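Local coordinates for ribosomal-protein-S5-alanine N-acetyltransferase (Vibrio fischeri, PDB 3IGR) that probably acetylates the N-terminal alanine of ribosomal protein uS5, using acetyl-CoA as the acetyl donor, at residues Thr22-Phe27 and Glu49-Arg54; Phe70-Lys75 and Gly111-Ala116; Ser87-Phe92 and Gln128-Ile133; Val99-Asp104 and Ala145-Ala150. All blocks are in the same frame, centred on the assembly; numbering follows the deposited sequence.

Interaction 1 of 4, residues Thr22-Phe27 and Glu49-Arg54; sequences TIANYF and EGWKQR
I23 turns CG1 anti to its backbone N (chi1 -166°), which leaves the branch methyl CG2 facing the indole of W51. F27 has CG anti to its carbonyl carbon (chi1 -76°), which brings its CE2 rim to the indole. W51 comes from helix 48-63 and lays its indole against I23, A24 and F27.

I23 CG2 sits over one face of the indole. It lies 3.7 Å from the centroid of the five-membered ring, a CH-pi contact, and 3.5 Å from W51 CD2. The CG1 branch reaches further along, to 4.0 Å from W51 CZ2. R54 CD lies on the opposite face, so the ring is held from both sides. F27 meets W51 differently. The rings are almost parallel, with planes 4° apart, and neither covers the other. Their rims come together at F27 CE2 and W51 CZ2, 3.5 Å apart. A24 completes the patch, with its CB 4.2 Å from W51 CD1.

This is where helices 20-29 and 48-63, two of those between strands 10-14 and 68-74 of the GNAT fold, pack on each other. The axes of the two helical segments approach to 9.4 Å. I23 and F27 also lean on strands 68-74 and 79-90. The indole N-H of W51 is taken by F45 O, so its polar atom is satisfied outside the two segments. The joint is therefore purely apolar and depends on shape and ring fit.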
loop_
_atom_site.group_PDB
_atom_site.type_symbol
_atom_site.label_atom_id
_atom_site.label_comp_id
_atom_site.label_asym_id
_atom_site.label_seq_id
_atom_site.Cartn_x
_atom_site.Cartn_y
_atom_site.Cartn_z
ATOM N N THR A 22 22.865 -21.624 -0.228
ATOM C CA THR A 22 21.465 -21.261 -0.391
ATOM C C THR A 22 21.222 -20.149 -1.419
ATOM O O THR A 22 20.250 -20.215 -2.171
ATOM C CB THR A 22 20.788 -20.945 0.959
ATOM O OG1 THR A 22 19.413 -20.621 0.735
ATOM C CG2 THR A 22 21.462 -19.785 1.658
ATOM N N ILE A 23 22.090 -19.139 -1.468
ATOM C CA ILE A 23 21.968 -18.139 -2.536
ATOM C C ILE A 23 22.229 -18.753 -3.924
ATOM O O ILE A 23 21.543 -18.417 -4.893
ATOM C CB ILE A 23 22.811 -16.838 -2.287
ATOM C CG1 ILE A 23 22.372 -15.709 -3.233
ATOM C CG2 ILE A 23 24.312 -17.106 -2.430
ATOM C CD1 ILE A 23 20.968 -15.216 -2.998
ATOM N N ALA A 24 23.210 -19.647 -4.005
ATOM C CA ALA A 24 23.511 -20.360 -5.249
ATOM C C ALA A 24 22.285 -21.145 -5.716
ATOM O O ALA A 24 21.879 -21.023 -6.875
ATOM C CB ALA A 24 24.708 -21.311 -5.054
ATOM N N ASN A 25 21.710 -21.943 -4.804
ATOM C CA ASN A 25 20.508 -22.728 -5.093
ATOM C C ASN A 25 19.378 -21.857 -5.609
ATOM O O ASN A 25 18.668 -22.242 -6.530
ATOM C CB ASN A 25 20.039 -23.510 -3.863
ATOM C CG ASN A 25 20.984 -24.620 -3.483
ATOM O OD1 ASN A 25 21.859 -25.005 -4.261
ATOM N ND2 ASN A 25 20.812 -25.153 -2.282
ATOM N N TYR A 26 19.223 -20.680 -5.014
ATOM C CA TYR A 26 18.169 -19.756 -5.405
ATOM C C TYR A 26 18.304 -19.315 -6.867
ATOM O O TYR A 26 17.312 -19.278 -7.590
ATOM C CB TYR A 26 18.125 -18.539 -4.472
ATOM C CG TYR A 26 17.297 -17.396 -5.012
ATOM C CD1 TYR A 26 15.908 -17.401 -4.898
ATOM C CD2 TYR A 26 17.902 -16.304 -5.647
ATOM C CE1 TYR A 26 15.150 -16.375 -5.414
ATOM C CE2 TYR A 26 17.148 -15.263 -6.152
ATOM C CZ TYR A 26 15.774 -15.301 -6.031
ATOM O OH TYR A 26 15.025 -14.263 -6.531
ATOM N N PHE A 27 19.511 -18.958 -7.299
ATOM C CA PHE A 27 19.666 -18.477 -8.665
ATOM C C PHE A 27 19.631 -19.642 -9.633
ATOM O O PHE A 27 19.128 -19.529 -10.747
ATOM C CB PHE A 27 20.924 -17.609 -8.827
ATOM C CG PHE A 27 20.758 -16.216 -8.264
ATOM C CD1 PHE A 27 19.853 -15.329 -8.841
ATOM C CD2 PHE A 27 21.475 -15.808 -7.148
ATOM C CE1 PHE A 27 19.669 -14.045 -8.322
ATOM C CE2 PHE A 27 21.298 -14.524 -6.617
ATOM C CZ PHE A 27 20.395 -13.639 -7.211
ATOM N N GLU A 49 30.758 -22.228 -4.757
ATOM C CA GLU A 49 32.137 -21.712 -4.785
ATOM C C GLU A 49 32.235 -20.305 -5.371
ATOM O O GLU A 49 33.015 -19.487 -4.883
ATOM C CB GLU A 49 33.117 -22.662 -5.489
ATOM C CG GLU A 49 32.498 -23.628 -6.494
ATOM C CD GLU A 49 31.887 -24.861 -5.837
ATOM O OE1 GLU A 49 32.625 -25.649 -5.207
ATOM O OE2 GLU A 49 30.659 -25.046 -5.966
ATOM N N GLY A 50 31.436 -20.022 -6.394
ATOM C CA GLY A 50 31.406 -18.681 -7.001
ATOM C C GLY A 50 30.911 -17.638 -6.019
ATOM O O GLY A 50 31.402 -16.506 -5.983
ATOM N N TRP A 51 29.933 -18.018 -5.208
ATOM C CA TRP A 51 29.387 -17.109 -4.205
ATOM C C TRP A 51 30.288 -16.887 -2.988
ATOM O O TRP A 51 30.345 -15.774 -2.476
ATOM C CB TRP A 51 27.971 -17.523 -3.813
ATOM C CG TRP A 51 26.991 -16.977 -4.790
ATOM C CD1 TRP A 51 26.503 -17.602 -5.896
ATOM C CD2 TRP A 51 26.408 -15.669 -4.777
ATOM N NE1 TRP A 51 25.643 -16.772 -6.569
ATOM C CE2 TRP A 51 25.557 -15.581 -5.898
ATOM C CE3 TRP A 51 26.510 -14.569 -3.917
ATOM C CZ2 TRP A 51 24.813 -14.432 -6.192
ATOM C CZ3 TRP A 51 25.755 -13.409 -4.212
ATOM C CH2 TRP A 51 24.923 -13.360 -5.337
ATOM N N LYS A 52 31.017 -17.924 -2.560
ATOM C CA LYS A 52 32.014 -17.780 -1.494
ATOM C C LYS A 52 32.847 -16.523 -1.748
ATOM O O LYS A 52 32.958 -15.655 -0.880
ATOM C CB LYS A 52 32.931 -19.012 -1.417
ATOM N N GLN A 53 33.402 -16.432 -2.956
ATOM C CA GLN A 53 34.237 -15.303 -3.372
ATOM C C GLN A 53 33.446 -14.004 -3.404
ATOM O O GLN A 53 33.855 -13.002 -2.817
ATOM C CB GLN A 53 34.845 -15.567 -4.755
ATOM C CG GLN A 53 35.812 -16.744 -4.811
ATOM C CD GLN A 53 37.060 -16.553 -3.945
ATOM O OE1 GLN A 53 37.618 -17.522 -3.427
ATOM N NE2 GLN A 53 37.501 -15.302 -3.790
ATOM N N ARG A 54 32.314 -14.046 -4.101
ATOM C CA ARG A 54 31.392 -12.930 -4.223
ATOM C C ARG A 54 31.016 -12.394 -2.836
ATOM O O ARG A 54 30.983 -11.189 -2.620
ATOM C CB ARG A 54 30.158 -13.409 -4.981
ATOM C CG ARG A 54 29.393 -12.356 -5.708
ATOM C CD ARG A 54 28.598 -12.994 -6.836
ATOM N NE ARG A 54 27.853 -11.987 -7.575
ATOM C CZ ARG A 54 28.244 -11.441 -8.722
ATOM N NH1 ARG A 54 29.380 -11.815 -9.302
ATOM N NH2 ARG A 54 27.486 -10.523 -9.300
#

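Interaction 2 of 4, residues Phe70-Lys75 and Gly111-Ala116; sequences FVVVDK and GIMRRA
V72 points its CB from strand 68-74 toward helix 112-126, where I112 and A116 lie one turn apart. CB itself stands back, 5.0 Å from A116 CB and 5.0 Å from I112 CG2. The two methyls beyond it divide the helix surface between them. CG1, anti to the backbone N (chi1 -179°), reaches I112 CG2 at 4.0 Å. CG2 takes the other direction and meets A116 CB at 3.7 Å. It also approaches M113, here a selenomethionine label, at a looser 4.5 Å from CE. The M113 side chain starts away from the strand and folds back, bringing its terminal methyl to this edge of the contact.

At A116 the backbones are nearest, with 7.2 Å between the CA atoms of V72 and A116. G111 holds the N-cap position of the helix, with a positive phi of 69°. The loop leading into this helix occupies the place of the GNAT pyrophosphate-binding loop, so this helix end probably faces the phosphates of CoA. Around the contact, I112 also packs on L103, and M113 on V84 and Y101. R114, which does not touch the strand, hydrogen-bonds N76 of the second subunit.

Methyls alone meet across this interface, which packs the start of the helix on the sheet. The contact is held by dispersion and exclusion of water between methyls, with no polar group taking part.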
loop_
_atom_site.group_PDB
_atom_site.type_symbol
_atom_site.label_atom_id
_atom_site.label_comp_id
_atom_site.label_asym_id
_atom_site.label_seq_id
_atom_site.Cartn_x
_atom_site.Cartn_y
_atom_site.Cartn_z
ATOM N N PHE A 70 20.642 -7.598 0.294
ATOM C CA PHE A 70 19.699 -8.290 1.171
ATOM C C PHE A 70 19.150 -9.559 0.539
ATOM O O PHE A 70 18.935 -9.616 -0.677
ATOM C CB PHE A 70 18.501 -7.409 1.480
ATOM C CG PHE A 70 18.802 -6.231 2.360
ATOM C CD1 PHE A 70 18.629 -6.325 3.746
ATOM C CD2 PHE A 70 19.200 -5.018 1.795
ATOM C CE1 PHE A 70 18.871 -5.229 4.569
ATOM C CE2 PHE A 70 19.466 -3.912 2.605
ATOM C CZ PHE A 70 19.291 -4.013 3.997
ATOM N N VAL A 71 18.887 -10.556 1.374
ATOM C CA VAL A 71 18.123 -11.741 0.945
ATOM C C VAL A 71 16.773 -11.824 1.683
ATOM O O VAL A 71 16.629 -11.321 2.808
ATOM C CB VAL A 71 18.908 -13.064 1.120
ATOM C CG1 VAL A 71 20.077 -13.133 0.117
ATOM C CG2 VAL A 71 19.401 -13.267 2.561
ATOM N N VAL A 72 15.787 -12.421 1.021
ATOM C CA VAL A 72 14.504 -12.691 1.636
ATOM C C VAL A 72 14.469 -14.199 1.935
ATOM O O VAL A 72 14.667 -15.023 1.036
ATOM C CB VAL A 72 13.327 -12.329 0.721
ATOM C CG1 VAL A 72 12.006 -12.610 1.455
ATOM C CG2 VAL A 72 13.405 -10.875 0.255
ATOM N N VAL A 73 14.241 -14.545 3.196
ATOM C CA VAL A 73 14.271 -15.939 3.618
ATOM C C VAL A 73 12.879 -16.399 3.998
ATOM O O VAL A 73 12.185 -15.717 4.755
ATOM C CB VAL A 73 15.218 -16.149 4.824
ATOM C CG1 VAL A 73 15.125 -17.615 5.363
ATOM C CG2 VAL A 73 16.642 -15.805 4.434
ATOM N N ASP A 74 12.469 -17.550 3.461
ATOM C CA ASP A 74 11.308 -18.255 3.980
ATOM C C ASP A 74 11.789 -19.050 5.196
ATOM O O ASP A 74 12.526 -20.026 5.069
ATOM C CB ASP A 74 10.721 -19.189 2.919
ATOM C CG ASP A 74 9.379 -19.793 3.329
ATOM O OD1 ASP A 74 9.063 -19.881 4.532
ATOM O OD2 ASP A 74 8.627 -20.189 2.422
ATOM N N LYS A 75 11.393 -18.602 6.377
ATOM C CA LYS A 75 11.813 -19.244 7.620
ATOM C C LYS A 75 11.227 -20.648 7.772
ATOM O O LYS A 75 11.848 -21.512 8.375
ATOM C CB LYS A 75 11.448 -18.372 8.822
ATOM C CG LYS A 75 12.318 -17.120 8.953
ATOM C CD LYS A 75 11.557 -15.968 9.622
ATOM C CE LYS A 75 11.285 -16.193 11.097
ATOM N NZ LYS A 75 10.629 -14.993 11.702
ATOM N N GLY A 111 2.759 -10.108 -2.654
ATOM C CA GLY A 111 3.285 -8.825 -2.196
ATOM C C GLY A 111 4.615 -8.920 -1.456
ATOM O O GLY A 111 5.013 -7.984 -0.751
ATOM N N ILE A 112 5.313 -10.042 -1.601
ATOM C CA ILE A 112 6.542 -10.240 -0.833
ATOM C C ILE A 112 7.601 -9.238 -1.307
ATOM O O ILE A 112 8.339 -8.685 -0.497
ATOM C CB ILE A 112 7.060 -11.698 -0.915
ATOM C CG1 ILE A 112 6.070 -12.659 -0.225
ATOM C CG2 ILE A 112 8.450 -11.838 -0.299
ATOM C CD1 ILE A 112 6.202 -14.076 -0.681
HETATM N N MSE A 113 7.658 -9.000 -2.616
HETATM C CA MSE A 113 8.676 -8.135 -3.177
HETATM C C MSE A 113 8.459 -6.691 -2.718
HETATM O O MSE A 113 9.403 -6.008 -2.320
HETATM C CB MSE A 113 8.674 -8.228 -4.701
HETATM C CG MSE A 113 9.914 -7.633 -5.344
HETATM SE SE MSE A 113 11.436 -8.871 -5.338
HETATM C CE MSE A 113 12.026 -8.804 -3.460
ATOM N N ARG A 114 7.218 -6.229 -2.810
ATOM C CA ARG A 114 6.846 -4.895 -2.359
ATOM C C ARG A 114 7.256 -4.646 -0.898
ATOM O O ARG A 114 7.911 -3.635 -0.602
ATOM C CB ARG A 114 5.341 -4.681 -2.532
ATOM C CG ARG A 114 4.881 -3.270 -2.193
ATOM C CD ARG A 114 3.374 -3.212 -2.009
ATOM N NE ARG A 114 2.928 -3.995 -0.855
ATOM C CZ ARG A 114 2.097 -5.030 -0.919
ATOM N NH1 ARG A 114 1.591 -5.411 -2.076
ATOM N NH2 ARG A 114 1.755 -5.665 0.179
ATOM N N ARG A 115 6.900 -5.567 -0.003
ATOM C CA ARG A 115 7.276 -5.446 1.415
ATOM C C ARG A 115 8.776 -5.467 1.640
ATOM O O ARG A 115 9.294 -4.666 2.424
ATOM C CB ARG A 115 6.620 -6.530 2.294
ATOM C CG ARG A 115 5.097 -6.562 2.293
ATOM C CD ARG A 115 4.561 -7.552 3.379
ATOM N NE ARG A 115 4.697 -7.008 4.743
ATOM C CZ ARG A 115 4.045 -7.465 5.820
ATOM N NH1 ARG A 115 3.222 -8.497 5.728
ATOM N NH2 ARG A 115 4.218 -6.893 7.002
ATOM N N ALA A 116 9.475 -6.391 0.968
ATOM C CA ALA A 116 10.936 -6.505 1.095
ATOM C C ALA A 116 11.658 -5.227 0.665
ATOM O O ALA A 116 12.569 -4.748 1.354
ATOM C CB ALA A 116 11.460 -7.732 0.300
#

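Interaction 3 of 4, residues Ser87-Phe92 and Gln128-Ile133; sequences SNITRF and QNLHRI
R91 and L130 lie 7.8 Å apart between CA atoms, where the chain after the corner at N88 passes the turn that leaves helix 112-126 at N129 with positive phi. That turn belongs to the beta-alpha-beta crossover of the GNAT fold. It carries the chain from helix 112-126 into strand 132-137, which runs parallel to strand 96-103.

The R91 side chain, bent at chi2 (-58°), brings its guanidinium end-on to Q128. Two nitrogens grip two different atoms. NH1 gives a hydrogen bond to the backbone O of Q128 at 2.9 Å. The oxygen lies in the guanidinium plane, and the donor lies in the carbonyl plane. NH2 bonds the side-chain OE1 of Q128, also at 2.9 Å, but less flatly: the donor is tilted 20° from the amide plane. The planes of the two groups stand 54° apart, so the grip is twisted.

N65 braces both partners. Its OD1 takes the Q128 NE2 hydrogen, which fixes the amide orientation, and its O receives a bond from R91 NH2.

L130 supplies the apolar part. Its CD2 lies over one face of the guanidinium, 3.9 Å from NH1, and touches I89 CG2 at 4.3 Å. I89 and L130 also both lean on M124, so the patch continues into helix 112-126.

A water extends the R91 network to the next residue of the turn: it accepts from R91 NH1 at 2.8 Å and donates to N129 O at 2.7 Å.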
loop_
_atom_site.group_PDB
_atom_site.type_symbol
_atom_site.label_atom_id
_atom_site.label_comp_id
_atom_site.label_asym_id
_atom_site.label_seq_id
_atom_site.Cartn_x
_atom_site.Cartn_y
_atom_site.Cartn_z
ATOM N N SER A 87 23.264 -1.110 -4.777
ATOM C CA SER A 87 24.597 -1.054 -5.346
ATOM C C SER A 87 24.836 0.303 -5.981
ATOM O O SER A 87 23.915 1.122 -6.085
ATOM C CB SER A 87 24.733 -2.122 -6.427
ATOM O OG SER A 87 23.820 -1.847 -7.478
ATOM N N ASN A 88 26.070 0.540 -6.408
ATOM C CA ASN A 88 26.384 1.769 -7.108
ATOM C C ASN A 88 26.103 2.923 -6.148
ATOM O O ASN A 88 25.507 3.928 -6.523
ATOM C CB ASN A 88 25.436 1.870 -8.300
ATOM C CG ASN A 88 26.128 2.144 -9.567
ATOM O OD1 ASN A 88 26.328 1.226 -10.383
ATOM N ND2 ASN A 88 26.503 3.399 -9.781
ATOM N N ILE A 89 26.486 2.754 -4.889
ATOM C CA ILE A 89 26.214 3.769 -3.898
ATOM C C ILE A 89 27.267 4.882 -3.953
ATOM O O ILE A 89 28.465 4.604 -3.959
ATOM C CB ILE A 89 26.125 3.146 -2.502
ATOM C CG1 ILE A 89 24.866 2.263 -2.412
ATOM C CG2 ILE A 89 26.136 4.226 -1.419
ATOM C CD1 ILE A 89 24.732 1.522 -1.085
ATOM N N THR A 90 26.797 6.133 -4.017
ATOM C CA THR A 90 27.671 7.297 -3.967
ATOM C C THR A 90 27.225 8.185 -2.816
ATOM O O THR A 90 26.030 8.367 -2.594
ATOM C CB THR A 90 27.611 8.088 -5.294
ATOM O OG1 THR A 90 27.912 7.205 -6.378
ATOM C CG2 THR A 90 28.609 9.241 -5.316
ATOM N N ARG A 91 28.190 8.730 -2.083
ATOM C CA ARG A 91 27.900 9.654 -1.012
ATOM C C ARG A 91 27.991 11.041 -1.627
ATOM O O ARG A 91 27.513 11.215 -2.749
ATOM C CB ARG A 91 28.855 9.415 0.170
ATOM C CG ARG A 91 28.774 7.979 0.690
ATOM C CD ARG A 91 27.329 7.667 1.131
ATOM N NE ARG A 91 27.187 6.299 1.627
ATOM C CZ ARG A 91 26.194 5.864 2.406
ATOM N NH1 ARG A 91 25.222 6.690 2.815
ATOM N NH2 ARG A 91 26.193 4.595 2.798
ATOM N N PHE A 92 28.553 12.033 -0.930
ATOM C CA PHE A 92 28.660 13.368 -1.524
ATOM C C PHE A 92 29.228 13.224 -2.944
ATOM O O PHE A 92 30.202 12.502 -3.129
ATOM C CB PHE A 92 29.544 14.295 -0.673
ATOM C CG PHE A 92 29.789 15.643 -1.311
ATOM C CD1 PHE A 92 28.864 16.676 -1.171
ATOM C CD2 PHE A 92 30.937 15.868 -2.081
ATOM C CE1 PHE A 92 29.084 17.942 -1.789
ATOM C CE2 PHE A 92 31.173 17.122 -2.687
ATOM C CZ PHE A 92 30.235 18.157 -2.554
ATOM N N GLN A 128 20.791 4.781 6.555
ATOM C CA GLN A 128 21.945 5.102 5.704
ATOM C C GLN A 128 21.924 6.510 5.118
ATOM O O GLN A 128 22.848 6.881 4.411
ATOM C CB GLN A 128 22.148 4.064 4.597
ATOM C CG GLN A 128 22.597 2.682 5.089
ATOM C CD GLN A 128 24.022 2.657 5.613
ATOM O OE1 GLN A 128 24.883 3.378 5.139
ATOM N NE2 GLN A 128 24.272 1.809 6.597
ATOM N N ASN A 129 20.894 7.295 5.426
ATOM C CA ASN A 129 20.818 8.686 4.958
ATOM C C ASN A 129 21.082 8.833 3.446
ATOM O O ASN A 129 21.813 9.719 3.011
ATOM C CB ASN A 129 21.756 9.592 5.790
ATOM C CG ASN A 129 21.434 11.079 5.623
ATOM O OD1 ASN A 129 20.255 11.477 5.626
ATOM N ND2 ASN A 129 22.479 11.909 5.474
ATOM N N LEU A 130 20.507 7.943 2.638
ATOM C CA LEU A 130 20.549 8.167 1.197
ATOM C C LEU A 130 19.541 9.243 0.859
ATOM O O LEU A 130 18.507 9.359 1.519
ATOM C CB LEU A 130 20.265 6.888 0.406
ATOM C CG LEU A 130 21.404 5.871 0.310
ATOM C CD1 LEU A 130 21.005 4.804 -0.711
ATOM C CD2 LEU A 130 22.692 6.538 -0.130
ATOM N N HIS A 131 19.850 10.040 -0.155
ATOM C CA HIS A 131 18.928 11.057 -0.655
ATOM C C HIS A 131 18.005 10.507 -1.750
ATOM O O HIS A 131 16.868 10.958 -1.882
ATOM C CB HIS A 131 19.716 12.249 -1.214
ATOM C CG HIS A 131 18.869 13.298 -1.868
ATOM N ND1 HIS A 131 17.935 14.036 -1.178
ATOM C CD2 HIS A 131 18.822 13.737 -3.147
ATOM C CE1 HIS A 131 17.348 14.887 -2.002
ATOM N NE2 HIS A 131 17.868 14.721 -3.203
ATOM N N ARG A 132 18.510 9.537 -2.516
ATOM C CA ARG A 132 17.878 9.096 -3.777
ATOM C C ARG A 132 18.123 7.608 -3.989
ATOM O O ARG A 132 19.257 7.142 -3.811
ATOM C CB ARG A 132 18.469 9.888 -4.959
ATOM C CG ARG A 132 18.137 9.369 -6.376
ATOM C CD ARG A 132 19.078 10.008 -7.423
ATOM N NE ARG A 132 18.859 9.501 -8.778
ATOM C CZ ARG A 132 17.887 9.923 -9.588
ATOM N NH1 ARG A 132 17.032 10.859 -9.181
ATOM N NH2 ARG A 132 17.759 9.404 -10.805
ATOM N N ILE A 133 17.080 6.868 -4.362
ATOM C CA ILE A 133 17.220 5.463 -4.760
ATOM C C ILE A 133 16.672 5.394 -6.178
ATOM O O ILE A 133 15.534 5.864 -6.431
ATOM C CB ILE A 133 16.431 4.445 -3.850
ATOM C CG1 ILE A 133 16.838 4.517 -2.373
ATOM C CG2 ILE A 133 16.605 3.015 -4.329
ATOM C CD1 ILE A 133 18.189 3.969 -2.071
HETATM O O HOH W 1 24.420 9.287 2.293
#

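Interaction 4 of 4, residues Val99-Asp104 and Ala145-Ala150; sequences VGYSLD and AKVLAA
The Y101 ring has L148 CD2 at its edge, near the ring plane, while V147 CG1 approaches it obliquely. V117 of helix 112-126 also packs on this tyrosine.

Y101 puts CG between its backbone N and its carbonyl carbon (chi1 44°). From there the ring projects from strand 96-103 to helix 142-150, and its hydroxyl end does most of the touching. OH comes to 3.3 Å from L148 CG, a close approach to the branch point of the leucine. It also sits 3.5 Å from CD2 and 3.7 Å from CD1, so the oxygen lies against the fork of L148. The ring carbon CE1 is 4.2 Å from L148 CD2. On the other residue, V147 CG1 is 4.2 Å from Y101 CZ and 4.1 Å from OH.

The backbones stand well apart: the nearest CA atoms, of Y101 and V147, are 10.4 Å apart, and the tyrosine spans the distance. Strands 96-103 and 132-137 are the pair that splays apart in GNAT enzymes to admit acetyl-CoA, so Y101 probably stands near that cleft. L148 also packs on A135 and Y137 of strand 132-137.

The hydroxyl is hydrogen-bonded to S144 OG, just before 145-150 in the same helix. One phenol oxygen thus combines a polar tie with apolar contacts. The S144 bond satisfies the hydroxyl while its carbon neighbours pack against it.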
loop_
_atom_site.group_PDB
_atom_site.type_symbol
_atom_site.label_atom_id
_atom_site.label_comp_id
_atom_site.label_asym_id
_atom_site.label_seq_id
_atom_site.Cartn_x
_atom_site.Cartn_y
_atom_site.Cartn_z
ATOM N N VAL A 99 18.748 0.220 -6.734
ATOM C CA VAL A 99 18.109 -0.970 -6.197
ATOM C C VAL A 99 17.765 -1.923 -7.344
ATOM O O VAL A 99 17.216 -1.510 -8.388
ATOM C CB VAL A 99 16.845 -0.644 -5.329
ATOM C CG1 VAL A 99 15.742 0.067 -6.131
ATOM C CG2 VAL A 99 16.311 -1.937 -4.643
ATOM N N GLY A 100 18.102 -3.190 -7.144
ATOM C CA GLY A 100 17.681 -4.277 -8.052
ATOM C C GLY A 100 17.136 -5.402 -7.184
ATOM O O GLY A 100 17.645 -5.633 -6.086
ATOM N N TYR A 101 16.115 -6.102 -7.651
ATOM C CA TYR A 101 15.479 -7.138 -6.811
ATOM C C TYR A 101 14.983 -8.297 -7.656
ATOM O O TYR A 101 14.775 -8.158 -8.862
ATOM C CB TYR A 101 14.302 -6.573 -5.984
ATOM C CG TYR A 101 13.409 -5.661 -6.787
ATOM C CD1 TYR A 101 13.589 -4.287 -6.733
ATOM C CD2 TYR A 101 12.411 -6.174 -7.631
ATOM C CE1 TYR A 101 12.816 -3.436 -7.482
ATOM C CE2 TYR A 101 11.620 -5.337 -8.380
ATOM C CZ TYR A 101 11.830 -3.964 -8.299
ATOM O OH TYR A 101 11.079 -3.091 -9.032
ATOM N N SER A 102 14.772 -9.432 -7.002
ATOM C CA SER A 102 14.199 -10.589 -7.656
ATOM C C SER A 102 13.433 -11.400 -6.625
ATOM O O SER A 102 13.657 -11.269 -5.408
ATOM C CB SER A 102 15.296 -11.451 -8.319
ATOM O OG SER A 102 16.148 -12.030 -7.342
ATOM N N LEU A 103 12.520 -12.221 -7.127
ATOM C CA LEU A 103 11.705 -13.107 -6.310
ATOM C C LEU A 103 11.574 -14.450 -6.995
ATOM O O LEU A 103 11.455 -14.528 -8.228
ATOM C CB LEU A 103 10.319 -12.501 -6.090
ATOM C CG LEU A 103 9.396 -13.153 -5.045
ATOM C CD1 LEU A 103 9.967 -13.015 -3.655
ATOM C CD2 LEU A 103 8.029 -12.510 -5.110
ATOM N N ASP A 104 11.619 -15.503 -6.185
ATOM C CA ASP A 104 11.364 -16.864 -6.634
ATOM C C ASP A 104 10.020 -16.938 -7.355
ATOM O O ASP A 104 9.060 -16.334 -6.902
ATOM C CB ASP A 104 11.388 -17.801 -5.431
ATOM C CG ASP A 104 11.339 -19.256 -5.833
ATOM O OD1 ASP A 104 12.420 -19.871 -5.940
ATOM O OD2 ASP A 104 10.229 -19.771 -6.074
ATOM N N ALA A 145 6.900 -2.977 -12.486
ATOM C CA ALA A 145 6.314 -1.631 -12.552
ATOM C C ALA A 145 5.377 -1.403 -11.361
ATOM O O ALA A 145 5.417 -0.348 -10.736
ATOM C CB ALA A 145 5.541 -1.431 -13.856
ATOM N N LYS A 146 4.553 -2.403 -11.053
ATOM C CA LYS A 146 3.563 -2.280 -9.975
ATOM C C LYS A 146 4.188 -2.179 -8.595
ATOM O O LYS A 146 3.715 -1.417 -7.754
ATOM C CB LYS A 146 2.513 -3.388 -10.047
ATOM C CG LYS A 146 1.247 -2.980 -10.835
ATOM C CD LYS A 146 1.582 -2.161 -12.118
ATOM C CE LYS A 146 1.713 -0.644 -11.843
ATOM N NZ LYS A 146 2.357 0.102 -12.960
ATOM N N VAL A 147 5.269 -2.922 -8.376
ATOM C CA VAL A 147 6.033 -2.803 -7.153
ATOM C C VAL A 147 6.482 -1.349 -6.976
ATOM O O VAL A 147 6.167 -0.721 -5.967
ATOM C CB VAL A 147 7.260 -3.749 -7.146
ATOM C CG1 VAL A 147 8.266 -3.319 -6.076
ATOM C CG2 VAL A 147 6.816 -5.193 -6.929
ATOM N N LEU A 148 7.200 -0.827 -7.969
ATOM C CA LEU A 148 7.747 0.529 -7.909
ATOM C C LEU A 148 6.659 1.582 -7.725
ATOM O O LEU A 148 6.807 2.492 -6.906
ATOM C CB LEU A 148 8.612 0.830 -9.142
ATOM C CG LEU A 148 9.885 -0.021 -9.260
ATOM C CD1 LEU A 148 10.589 0.213 -10.585
ATOM C CD2 LEU A 148 10.838 0.247 -8.118
ATOM N N ALA A 149 5.560 1.449 -8.465
ATOM C CA ALA A 149 4.441 2.375 -8.320
ATOM C C ALA A 149 3.893 2.337 -6.895
ATOM O O ALA A 149 3.597 3.385 -6.300
ATOM C CB ALA A 149 3.325 2.046 -9.330
ATOM N N ALA A 150 3.770 1.134 -6.337
ATOM C CA ALA A 150 3.173 0.974 -5.011
ATOM C C ALA A 150 4.046 1.611 -3.919
ATOM O O ALA A 150 3.542 1.990 -2.847
ATOM C CB ALA A 150 2.915 -0.497 -4.702
#

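All four contacts lie within one GNAT domain. Interaction 1 closes first along the chain. Interactions 2, 3 and 4 then alternate, so their strands and helices interlock. They reach the same mixed sheet. Interactions 2 and 4 are closest, with centres about 11 Å apart, and R114 packs on A150 between them. Interactions 1 and 3 are farthest, at about 26 Å between centres. Interactions 1 and 4 flank the chain centre, yet Y26 OH probably hydrogen-bonds S102 OG. I23 packs on V71, and I133 on V99. Interactions 2 and 4 seat helices on the sheet, helix 20-29 leans on it through I23, and interaction 3 ties the turn after helix 112-126 to the end of strand 79-90.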